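Local coordinates for trehalose-6-phosphate phosphatase related protein (Thermoplasma acidophilum, PDB 1U02) that removes the phosphate from trehalose 6-phosphate to release free trehalose, a magnesium-dependent hydrolysis of the HAD type, at residues I16-P19 with E20-Y23; R133-E136 with I137-F141; A164-V168 with R169-P173. All coordinates share one frame; numbering follows the deposited sequence.

Overall arrangement
The three contacts follow one another along the chain, and each is local, formed by side chains a few residues apart. Contact 1 is nearest the chemistry: S22 binds a sodium ion, and its side chain lies about 4 Å from that of D9, a magnesium ligand. Contact 3, at the end of helix 161-169, sits on the other side of the chain's centre, about 30 Å from contact 1 between centres; its I165 side chain is about 8 Å from that of D7, the probable nucleophile. Contact 2, on helix 127-141, is away from the annotated sites, with centres about 26 Å from contact 1 and about 33 Å from contact 3. No two contacts touch.

Contact 1. Residues I16-P19 with E20-Y23. With NA (sodium ion), chain C.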
ATOM      1  N   ILE A  16      11.575   2.426   4.827  1.00 17.32           N
ATOM      2  CA  ILE A  16      12.437   2.713   5.968  1.00 16.03           C
ATOM      3  C   ILE A  16      12.159   1.750   7.121  1.00 17.51           C
ATOM      4  O   ILE A  16      11.147   1.040   7.121  1.00 16.66           O
ATOM      5  CB  ILE A  16      12.258   4.167   6.461  1.00 17.68           C
ATOM      6  CG1 ILE A  16      10.785   4.446   6.761  1.00 13.94           C
ATOM      7  CG2 ILE A  16      12.778   5.147   5.401  1.00 16.69           C
ATOM      8  CD1 ILE A  16      10.537   5.833   7.302  1.00 16.33           C
HETATM    9  N   MSE A  17      13.055   1.726   8.102  1.00 16.82           N
HETATM   10  CA  MSE A  17      12.898   0.825   9.240  1.00 18.04           C
HETATM   11  C   MSE A  17      11.719   1.193  10.149  1.00 15.44           C
HETATM   12  O   MSE A  17      11.152   0.326  10.812  1.00 16.04           O
HETATM   13  CB  MSE A  17      14.187   0.779  10.068  1.00 21.11           C
HETATM   14  CG  MSE A  17      14.156  -0.266  11.180  1.00 28.14           C
HETATM   15 SE   MSE A  17      13.914  -2.076  10.501  1.00 36.32          SE
HETATM   16  CE  MSE A  17      15.772  -2.606  10.379  1.00 35.71           C
ATOM     17  N   ASN A  18      11.368   2.478  10.187  1.00 14.23           N
ATOM     18  CA  ASN A  18      10.252   2.964  11.005  1.00 12.81           C
ATOM     19  C   ASN A  18       9.120   3.448  10.080  1.00 12.81           C
ATOM     20  O   ASN A  18       8.971   4.647   9.837  1.00  9.71           O
ATOM     21  CB  ASN A  18      10.715   4.116  11.908  1.00 13.40           C
ATOM     22  CG  ASN A  18      11.823   3.705  12.876  1.00 17.43           C
ATOM     23  OD1 ASN A  18      12.190   2.530  12.961  1.00 17.01           O
ATOM     24  ND2 ASN A  18      12.360   4.678  13.610  1.00 17.19           N
ATOM     25  N   PRO A  19       8.299   2.515   9.569  1.00 12.87           N
ATOM     26  CA  PRO A  19       7.191   2.856   8.666  1.00 12.45           C
ATOM     27  C   PRO A  19       6.180   3.888   9.153  1.00 12.21           C
ATOM     28  O   PRO A  19       5.484   4.505   8.347  1.00 12.00           O
ATOM     29  CB  PRO A  19       6.551   1.495   8.363  1.00 11.58           C
ATOM     30  CG  PRO A  19       6.894   0.664   9.571  1.00 16.35           C
ATOM     31  CD  PRO A  19       8.325   1.070   9.852  1.00 13.18           C
ATOM     32  N   GLU A  20       6.099   4.095  10.459  1.00 11.63           N
ATOM     33  CA  GLU A  20       5.147   5.072  10.975  1.00 13.24           C
ATOM     34  C   GLU A  20       5.585   6.511  10.679  1.00 11.24           C
ATOM     35  O   GLU A  20       4.790   7.442  10.784  1.00 10.92           O
ATOM     36  CB  GLU A  20       4.975   4.902  12.489  1.00 14.06           C
ATOM     37  CG  GLU A  20       6.213   5.273  13.310  1.00 13.84           C
ATOM     38  CD  GLU A  20       7.247   4.158  13.396  1.00 16.43           C
ATOM     39  OE1 GLU A  20       7.116   3.134  12.685  1.00 15.17           O
ATOM     40  OE2 GLU A  20       8.203   4.312  14.184  1.00 16.38           O
ATOM     41  N   GLU A  21       6.850   6.682  10.310  1.00 11.07           N
ATOM     42  CA  GLU A  21       7.406   8.008  10.035  1.00 12.06           C
ATOM     43  C   GLU A  21       7.313   8.452   8.572  1.00 12.09           C
ATOM     44  O   GLU A  21       7.725   9.557   8.236  1.00 13.52           O
ATOM     45  CB  GLU A  21       8.885   8.036  10.448  1.00 12.38           C
ATOM     46  CG  GLU A  21       9.162   7.678  11.909  1.00 11.54           C
ATOM     47  CD  GLU A  21      10.648   7.700  12.236  1.00 15.28           C
ATOM     48  OE1 GLU A  21      11.433   8.162  11.382  1.00 14.09           O
ATOM     49  OE2 GLU A  21      11.037   7.267  13.343  1.00 13.45           O
ATOM     50  N   SER A  22       6.765   7.604   7.712  1.00 12.28           N
ATOM     51  CA  SER A  22       6.700   7.905   6.282  1.00 13.32           C
ATOM     52  C   SER A  22       5.767   9.009   5.783  1.00 13.37           C
ATOM     53  O   SER A  22       5.006   8.809   4.830  1.00 11.24           O
ATOM     54  CB  SER A  22       6.423   6.617   5.508  1.00 13.52           C
ATOM     55  OG  SER A  22       7.455   5.674   5.749  1.00 15.33           O
ATOM     56  N   TYR A  23       5.834  10.174   6.419  1.00 13.31           N
ATOM     57  CA  TYR A  23       5.027  11.314   5.999  1.00 12.96           C
ATOM     58  C   TYR A  23       5.657  11.906   4.744  1.00 12.50           C
ATOM     59  O   TYR A  23       6.875  11.886   4.592  1.00 11.38           O
ATOM     60  CB  TYR A  23       4.992  12.364   7.103  1.00 13.33           C
ATOM     61  CG  TYR A  23       4.073  11.986   8.231  1.00 14.87           C
ATOM     62  CD1 TYR A  23       2.864  12.647   8.411  1.00 14.58           C
ATOM     63  CD2 TYR A  23       4.402  10.954   9.109  1.00 14.67           C
ATOM     64  CE1 TYR A  23       2.001  12.295   9.444  1.00 15.92           C
ATOM     65  CE2 TYR A  23       3.545  10.592  10.144  1.00 17.07           C
ATOM     66  CZ  TYR A  23       2.349  11.271  10.303  1.00 16.27           C
ATOM     67  OH  TYR A  23       1.502  10.943  11.338  1.00 20.37           O
TER
HETATM   68 NA    NA C 241       7.866   3.776   3.834  1.00 28.18          NA
HETATM   69  O   HOH W   1       8.862   1.778   5.028  1.00 17.60           O
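S22 puts its hydroxyl on a sodium ion, OG to the metal being 2.7 Å, while the CD1 methyl of I16 lies 3.5 Å from the same OG. Water 1, another sodium ligand, accepts a bond from the backbone N of I16, so both segments reach the ion; D9 and P14 complete the site. Away from the ion, N18 pairs with E21. The bond from N18 ND2 to E21 OE2 is 2.9 Å and nearly straight (168°). It leaves in the plane of the amide but meets the carboxylate from above, the two planes standing 78° apart. The E21 chain, extended beyond CG, runs alongside N18 to bring OE2 there. E21 N also donates to N18 O at 3.0 Å, closing the turn over P19 and E20. The chain of E20 folds back instead: CG lies between backbone N and carbonyl carbon (chi1 68°), and a second bend at chi2 brings OE2 to 3.4 Å from N18 CB; its OE1 bonds to Y109. N18 OD1 turns to R107. The loop between strand 3-7 and helix 26-38 is thus braced by both amide ends of N18, and the ion beside D9 links S22 to the metal-binding region of this HAD phosphatase.

Contact 2. Residues R133-E136 with I137-F141; sequences RIEE and IARIF
R139 lays its guanidinium back over the preceding turn of helix 127-141, where one face covers the carbonyl oxygen of E135. The approach is close: R139 CG is 3.1 Å from E135 O, and NH2 comes to 3.4 Å from E135 CB. The chain is extended from CG to NE, and a final turn at chi4 (85°) swings the group over the backbone. E135 O is already taken by R139 N at 3.0 Å, and NH1, although near, is badly angled for a bond to it. The acid and the arginine run side by side, yet their flat groups stand 69° apart and the salt bridge from E135 OE1 to R139 NH2 is long, at 3.9 Å. E135 OE2 is hydrogen-bonded by Y147, and the long ion pair to R139 is the looser of these two.

I140 CG1 lies 3.0 Å from E136 O, and I140 CD1 reaches the CG methylene of E136 at 3.9 Å. On this solvent flank of E136, R139 and I140, close approach is thus confined to aliphatic carbons and backbone atoms, while the charged ends stay apart: the carboxylate of E136 is 6.2 Å from R139, measured from OE2 to NH1.

The packed face, by contrast, is that of the buried I134 and A138, linked by the backbone bond from A138 N to I134 O. Both side chains rest on L154 of strand 151-155, joined there by the partly exposed I137, while W99 of helix 99-102 meets I134 and I137, and F141 packs against helix 86-96.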
ATOM      1  N   ARG A 133       2.643 -18.473  15.634  1.00 16.74           N
ATOM      2  CA  ARG A 133       1.609 -17.872  16.483  1.00 17.02           C
ATOM      3  C   ARG A 133       0.678 -17.019  15.637  1.00 16.64           C
ATOM      4  O   ARG A 133      -0.538 -17.054  15.806  1.00 16.04           O
ATOM      5  CB  ARG A 133       2.215 -16.972  17.566  1.00 19.63           C
ATOM      6  CG  ARG A 133       2.875 -17.678  18.732  1.00 22.85           C
ATOM      7  CD  ARG A 133       3.125 -16.662  19.848  1.00 27.86           C
ATOM      8  NE  ARG A 133       3.837 -17.218  20.992  1.00 29.17           N
ATOM      9  CZ  ARG A 133       4.125 -16.532  22.095  1.00 31.16           C
ATOM     10  NH1 ARG A 133       3.759 -15.260  22.205  1.00 30.78           N
ATOM     11  NH2 ARG A 133       4.780 -17.118  23.089  1.00 29.91           N
ATOM     12  N   ILE A 134       1.262 -16.233  14.742  1.00 16.74           N
ATOM     13  CA  ILE A 134       0.478 -15.364  13.869  1.00 16.69           C
ATOM     14  C   ILE A 134      -0.450 -16.196  12.983  1.00 17.48           C
ATOM     15  O   ILE A 134      -1.626 -15.871  12.824  1.00 19.23           O
ATOM     16  CB  ILE A 134       1.402 -14.500  12.985  1.00 16.38           C
ATOM     17  CG1 ILE A 134       2.157 -13.502  13.864  1.00 17.24           C
ATOM     18  CG2 ILE A 134       0.589 -13.769  11.919  1.00 15.91           C
ATOM     19  CD1 ILE A 134       3.268 -12.759  13.141  1.00 15.79           C
ATOM     20  N   GLU A 135       0.073 -17.280  12.425  1.00 17.48           N
ATOM     21  CA  GLU A 135      -0.731 -18.138  11.565  1.00 19.24           C
ATOM     22  C   GLU A 135      -1.878 -18.773  12.349  1.00 19.97           C
ATOM     23  O   GLU A 135      -2.961 -18.982  11.809  1.00 18.52           O
ATOM     24  CB  GLU A 135       0.161 -19.207  10.929  1.00 20.93           C
ATOM     25  CG  GLU A 135       1.322 -18.581  10.166  1.00 23.54           C
ATOM     26  CD  GLU A 135       2.294 -19.594   9.599  1.00 25.57           C
ATOM     27  OE1 GLU A 135       2.607 -20.579  10.299  1.00 25.59           O
ATOM     28  OE2 GLU A 135       2.759 -19.389   8.454  1.00 25.66           O
ATOM     29  N   GLU A 136      -1.642 -19.061  13.627  1.00 19.21           N
ATOM     30  CA  GLU A 136      -2.674 -19.653  14.475  1.00 20.17           C
ATOM     31  C   GLU A 136      -3.798 -18.638  14.676  1.00 19.01           C
ATOM     32  O   GLU A 136      -4.984 -18.974  14.599  1.00 16.55           O
ATOM     33  CB  GLU A 136      -2.077 -20.062  15.825  1.00 24.00           C
ATOM     34  CG  GLU A 136      -3.077 -20.641  16.812  1.00 28.87           C
ATOM     35  CD  GLU A 136      -2.409 -21.163  18.076  1.00 34.83           C
ATOM     36  OE1 GLU A 136      -1.703 -20.378  18.751  1.00 38.04           O
ATOM     37  OE2 GLU A 136      -2.586 -22.361  18.394  1.00 36.53           O
ATOM     38  N   ILE A 137      -3.422 -17.390  14.935  1.00 16.66           N
ATOM     39  CA  ILE A 137      -4.411 -16.338  15.116  1.00 15.92           C
ATOM     40  C   ILE A 137      -5.214 -16.175  13.826  1.00 14.68           C
ATOM     41  O   ILE A 137      -6.429 -15.986  13.857  1.00 13.89           O
ATOM     42  CB  ILE A 137      -3.732 -14.997  15.478  1.00 15.60           C
ATOM     43  CG1 ILE A 137      -3.227 -15.051  16.920  1.00 16.63           C
ATOM     44  CG2 ILE A 137      -4.714 -13.846  15.326  1.00 17.06           C
ATOM     45  CD1 ILE A 137      -4.346 -15.164  17.951  1.00 14.72           C
ATOM     46  N   ALA A 138      -4.527 -16.258  12.692  1.00 15.28           N
ATOM     47  CA  ALA A 138      -5.174 -16.122  11.396  1.00 17.40           C
ATOM     48  C   ALA A 138      -6.239 -17.199  11.192  1.00 18.68           C
ATOM     49  O   ALA A 138      -7.334 -16.917  10.698  1.00 16.52           O
ATOM     50  CB  ALA A 138      -4.137 -16.199  10.285  1.00 17.03           C
ATOM     51  N   ARG A 139      -5.918 -18.431  11.573  1.00 17.19           N
ATOM     52  CA  ARG A 139      -6.874 -19.524  11.412  1.00 20.21           C
ATOM     53  C   ARG A 139      -8.040 -19.343  12.374  1.00 19.45           C
ATOM     54  O   ARG A 139      -9.194 -19.562  12.015  1.00 18.89           O
ATOM     55  CB  ARG A 139      -6.195 -20.877  11.658  1.00 22.08           C
ATOM     56  CG  ARG A 139      -4.944 -21.081  10.814  1.00 27.64           C
ATOM     57  CD  ARG A 139      -4.431 -22.511  10.861  1.00 33.03           C
ATOM     58  NE  ARG A 139      -3.092 -22.607  10.283  1.00 37.70           N
ATOM     59  CZ  ARG A 139      -1.968 -22.368  10.952  1.00 37.94           C
ATOM     60  NH1 ARG A 139      -2.014 -22.025  12.233  1.00 37.86           N
ATOM     61  NH2 ARG A 139      -0.796 -22.456  10.337  1.00 39.19           N
ATOM     62  N   ILE A 140      -7.737 -18.933  13.600  1.00 18.33           N
ATOM     63  CA  ILE A 140      -8.779 -18.731  14.597  1.00 19.36           C
ATOM     64  C   ILE A 140      -9.810 -17.690  14.162  1.00 18.80           C
ATOM     65  O   ILE A 140     -11.016 -17.926  14.251  1.00 17.82           O
ATOM     66  CB  ILE A 140      -8.168 -18.296  15.942  1.00 19.08           C
ATOM     67  CG1 ILE A 140      -7.292 -19.422  16.495  1.00 23.32           C
ATOM     68  CG2 ILE A 140      -9.270 -17.931  16.926  1.00 21.90           C
ATOM     69  CD1 ILE A 140      -6.456 -19.018  17.699  1.00 23.82           C
ATOM     70  N   PHE A 141      -9.334 -16.547  13.678  1.00 17.80           N
ATOM     71  CA  PHE A 141     -10.216 -15.466  13.261  1.00 18.66           C
ATOM     72  C   PHE A 141     -10.660 -15.504  11.809  1.00 18.84           C
ATOM     73  O   PHE A 141     -11.469 -14.677  11.384  1.00 20.62           O
ATOM     74  CB  PHE A 141      -9.548 -14.130  13.555  1.00 17.59           C
ATOM     75  CG  PHE A 141      -9.455 -13.822  15.016  1.00 18.88           C
ATOM     76  CD1 PHE A 141     -10.498 -13.171  15.668  1.00 20.05           C
ATOM     77  CD2 PHE A 141      -8.339 -14.211  15.751  1.00 17.30           C
ATOM     78  CE1 PHE A 141     -10.431 -12.907  17.037  1.00 21.71           C
ATOM     79  CE2 PHE A 141      -8.259 -13.956  17.117  1.00 19.72           C
ATOM     80  CZ  PHE A 141      -9.306 -13.303  17.762  1.00 22.13           C
TER

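Contact 3. Residues A164-V168 with R169-P173; sequences AIRSV and RGERP
G170 O is gripped by R166, whose NH2 donates to it at 2.7 Å with an N-H...O angle of 165°, while NE adds a weak second bond. The oxygen sits at the edge of the guanidinium, practically in its plane. Bends at chi2 (93°) and chi3 (-107°) fold the R166 chain back to that place. Over one face of the group stands R169 NH1, only 2.9 Å from R166 NH2, and over the other E171 OE2 forms a salt bridge by charge alone, with no N-H aimed at it. D192, a salt-bridge partner of R169 and a weak, long one of R166, probably eases the meeting of the two arginines. Here helix 161-169 ends: G170 takes positive phi, and a type II' beta turn from R169 to R172 leads into strand 174-178 of the central sheet. The R169 guanidinium grips R172 O side-on with two nitrogens, NH2 being at 2.9 Å. An alanine at R169 would remove both donors and is likely to leave R172 O without these two bonds and D192 without its salt bridge to this side chain. R172 reaches back across the turn, its NH2 donating to V168 O at 2.9 Å from above the carbonyl plane.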
ATOM      1  N   ALA A 164      -8.669  -4.358  -7.667  1.00 19.59           N
ATOM      2  CA  ALA A 164      -9.198  -3.066  -7.243  1.00 17.54           C
ATOM      3  C   ALA A 164      -8.931  -2.013  -8.312  1.00 15.17           C
ATOM      4  O   ALA A 164      -9.813  -1.228  -8.662  1.00 15.83           O
ATOM      5  CB  ALA A 164      -8.559  -2.646  -5.920  1.00 17.38           C
ATOM      6  N   ILE A 165      -7.707  -1.988  -8.826  1.00 15.87           N
ATOM      7  CA  ILE A 165      -7.362  -1.027  -9.863  1.00 16.37           C
ATOM      8  C   ILE A 165      -8.205  -1.308 -11.105  1.00 18.36           C
ATOM      9  O   ILE A 165      -8.830  -0.407 -11.666  1.00 19.82           O
ATOM     10  CB  ILE A 165      -5.860  -1.103 -10.214  1.00 17.37           C
ATOM     11  CG1 ILE A 165      -5.034  -0.625  -9.016  1.00 14.10           C
ATOM     12  CG2 ILE A 165      -5.563  -0.245 -11.446  1.00 14.72           C
ATOM     13  CD1 ILE A 165      -3.536  -0.795  -9.187  1.00 17.04           C
ATOM     14  N   ARG A 166      -8.230  -2.569 -11.519  1.00 21.70           N
ATOM     15  CA  ARG A 166      -9.001  -2.983 -12.690  1.00 24.02           C
ATOM     16  C   ARG A 166     -10.450  -2.508 -12.573  1.00 24.13           C
ATOM     17  O   ARG A 166     -11.023  -1.962 -13.517  1.00 24.61           O
ATOM     18  CB  ARG A 166      -8.977  -4.508 -12.799  1.00 26.63           C
ATOM     19  CG  ARG A 166      -9.610  -5.073 -14.058  1.00 30.74           C
ATOM     20  CD  ARG A 166      -8.577  -5.290 -15.157  1.00 33.93           C
ATOM     21  NE  ARG A 166      -8.683  -4.311 -16.233  1.00 34.80           N
ATOM     22  CZ  ARG A 166      -7.995  -4.374 -17.372  1.00 34.53           C
ATOM     23  NH1 ARG A 166      -7.145  -5.370 -17.587  1.00 33.21           N
ATOM     24  NH2 ARG A 166      -8.163  -3.444 -18.301  1.00 35.08           N
ATOM     25  N   SER A 167     -11.029  -2.715 -11.394  1.00 25.23           N
ATOM     26  CA  SER A 167     -12.409  -2.336 -11.123  1.00 25.93           C
ATOM     27  C   SER A 167     -12.666  -0.845 -11.334  1.00 25.73           C
ATOM     28  O   SER A 167     -13.740  -0.449 -11.784  1.00 25.57           O
ATOM     29  CB  SER A 167     -12.774  -2.732  -9.690  1.00 27.83           C
ATOM     30  OG  SER A 167     -14.079  -2.306  -9.362  1.00 32.31           O
ATOM     31  N   VAL A 168     -11.680  -0.017 -11.012  1.00 23.64           N
ATOM     32  CA  VAL A 168     -11.821   1.425 -11.177  1.00 22.47           C
ATOM     33  C   VAL A 168     -11.631   1.905 -12.618  1.00 22.88           C
ATOM     34  O   VAL A 168     -12.461   2.644 -13.146  1.00 22.48           O
ATOM     35  CB  VAL A 168     -10.815   2.183 -10.288  1.00 20.54           C
ATOM     36  CG1 VAL A 168     -10.822   3.661 -10.643  1.00 19.79           C
ATOM     37  CG2 VAL A 168     -11.169   1.988  -8.823  1.00 18.78           C
ATOM     38  N   ARG A 169     -10.536   1.484 -13.243  1.00 23.37           N
ATOM     39  CA  ARG A 169     -10.212   1.905 -14.604  1.00 24.96           C
ATOM     40  C   ARG A 169     -10.954   1.172 -15.712  1.00 26.58           C
ATOM     41  O   ARG A 169     -11.188   1.738 -16.779  1.00 27.77           O
ATOM     42  CB  ARG A 169      -8.708   1.762 -14.854  1.00 24.53           C
ATOM     43  CG  ARG A 169      -8.187   0.342 -14.711  1.00 25.17           C
ATOM     44  CD  ARG A 169      -6.743   0.233 -15.184  1.00 26.64           C
ATOM     45  NE  ARG A 169      -6.635   0.461 -16.623  1.00 26.60           N
ATOM     46  CZ  ARG A 169      -6.342  -0.483 -17.513  1.00 25.87           C
ATOM     47  NH1 ARG A 169      -6.117  -1.732 -17.119  1.00 22.71           N
ATOM     48  NH2 ARG A 169      -6.280  -0.180 -18.803  1.00 26.37           N
ATOM     49  N   GLY A 170     -11.323  -0.080 -15.470  1.00 27.97           N
ATOM     50  CA  GLY A 170     -12.000  -0.835 -16.508  1.00 30.41           C
ATOM     51  C   GLY A 170     -11.009  -0.998 -17.647  1.00 31.48           C
ATOM     52  O   GLY A 170      -9.952  -1.596 -17.464  1.00 30.92           O
ATOM     53  N   GLU A 171     -11.335  -0.458 -18.817  1.00 33.08           N
ATOM     54  CA  GLU A 171     -10.440  -0.546 -19.969  1.00 34.80           C
ATOM     55  C   GLU A 171      -9.784   0.800 -20.265  1.00 33.51           C
ATOM     56  O   GLU A 171      -8.965   0.906 -21.175  1.00 33.97           O
ATOM     57  CB  GLU A 171     -11.208  -1.014 -21.212  1.00 37.11           C
ATOM     58  CG  GLU A 171     -11.815  -2.403 -21.094  1.00 41.45           C
ATOM     59  CD  GLU A 171     -10.773  -3.475 -20.843  1.00 44.26           C
ATOM     60  OE1 GLU A 171      -9.826  -3.586 -21.650  1.00 46.78           O
ATOM     61  OE2 GLU A 171     -10.904  -4.208 -19.836  1.00 45.56           O
ATOM     62  N   ARG A 172     -10.149   1.821 -19.494  1.00 32.84           N
ATOM     63  CA  ARG A 172      -9.606   3.165 -19.684  1.00 31.02           C
ATOM     64  C   ARG A 172      -8.089   3.228 -19.579  1.00 30.40           C
ATOM     65  O   ARG A 172      -7.468   2.460 -18.843  1.00 29.64           O
ATOM     66  CB  ARG A 172     -10.217   4.138 -18.670  1.00 32.28           C
ATOM     67  CG  ARG A 172     -11.713   4.353 -18.824  1.00 33.94           C
ATOM     68  CD  ARG A 172     -12.210   5.435 -17.879  1.00 35.56           C
ATOM     69  NE  ARG A 172     -12.097   5.041 -16.479  1.00 38.03           N
ATOM     70  CZ  ARG A 172     -12.375   5.837 -15.450  1.00 39.14           C
ATOM     71  NH1 ARG A 172     -12.782   7.083 -15.661  1.00 39.37           N
ATOM     72  NH2 ARG A 172     -12.255   5.387 -14.209  1.00 38.87           N
ATOM     73  N   PRO A 173      -7.466   4.147 -20.332  1.00 29.27           N
ATOM     74  CA  PRO A 173      -6.009   4.305 -20.311  1.00 28.34           C
ATOM     75  C   PRO A 173      -5.530   4.703 -18.919  1.00 26.36           C
ATOM     76  O   PRO A 173      -6.153   5.529 -18.251  1.00 25.51           O
ATOM     77  CB  PRO A 173      -5.770   5.410 -21.334  1.00 28.98           C
ATOM     78  CG  PRO A 173      -6.872   5.178 -22.328  1.00 30.81           C
ATOM     79  CD  PRO A 173      -8.062   4.943 -21.420  1.00 29.99           C
TER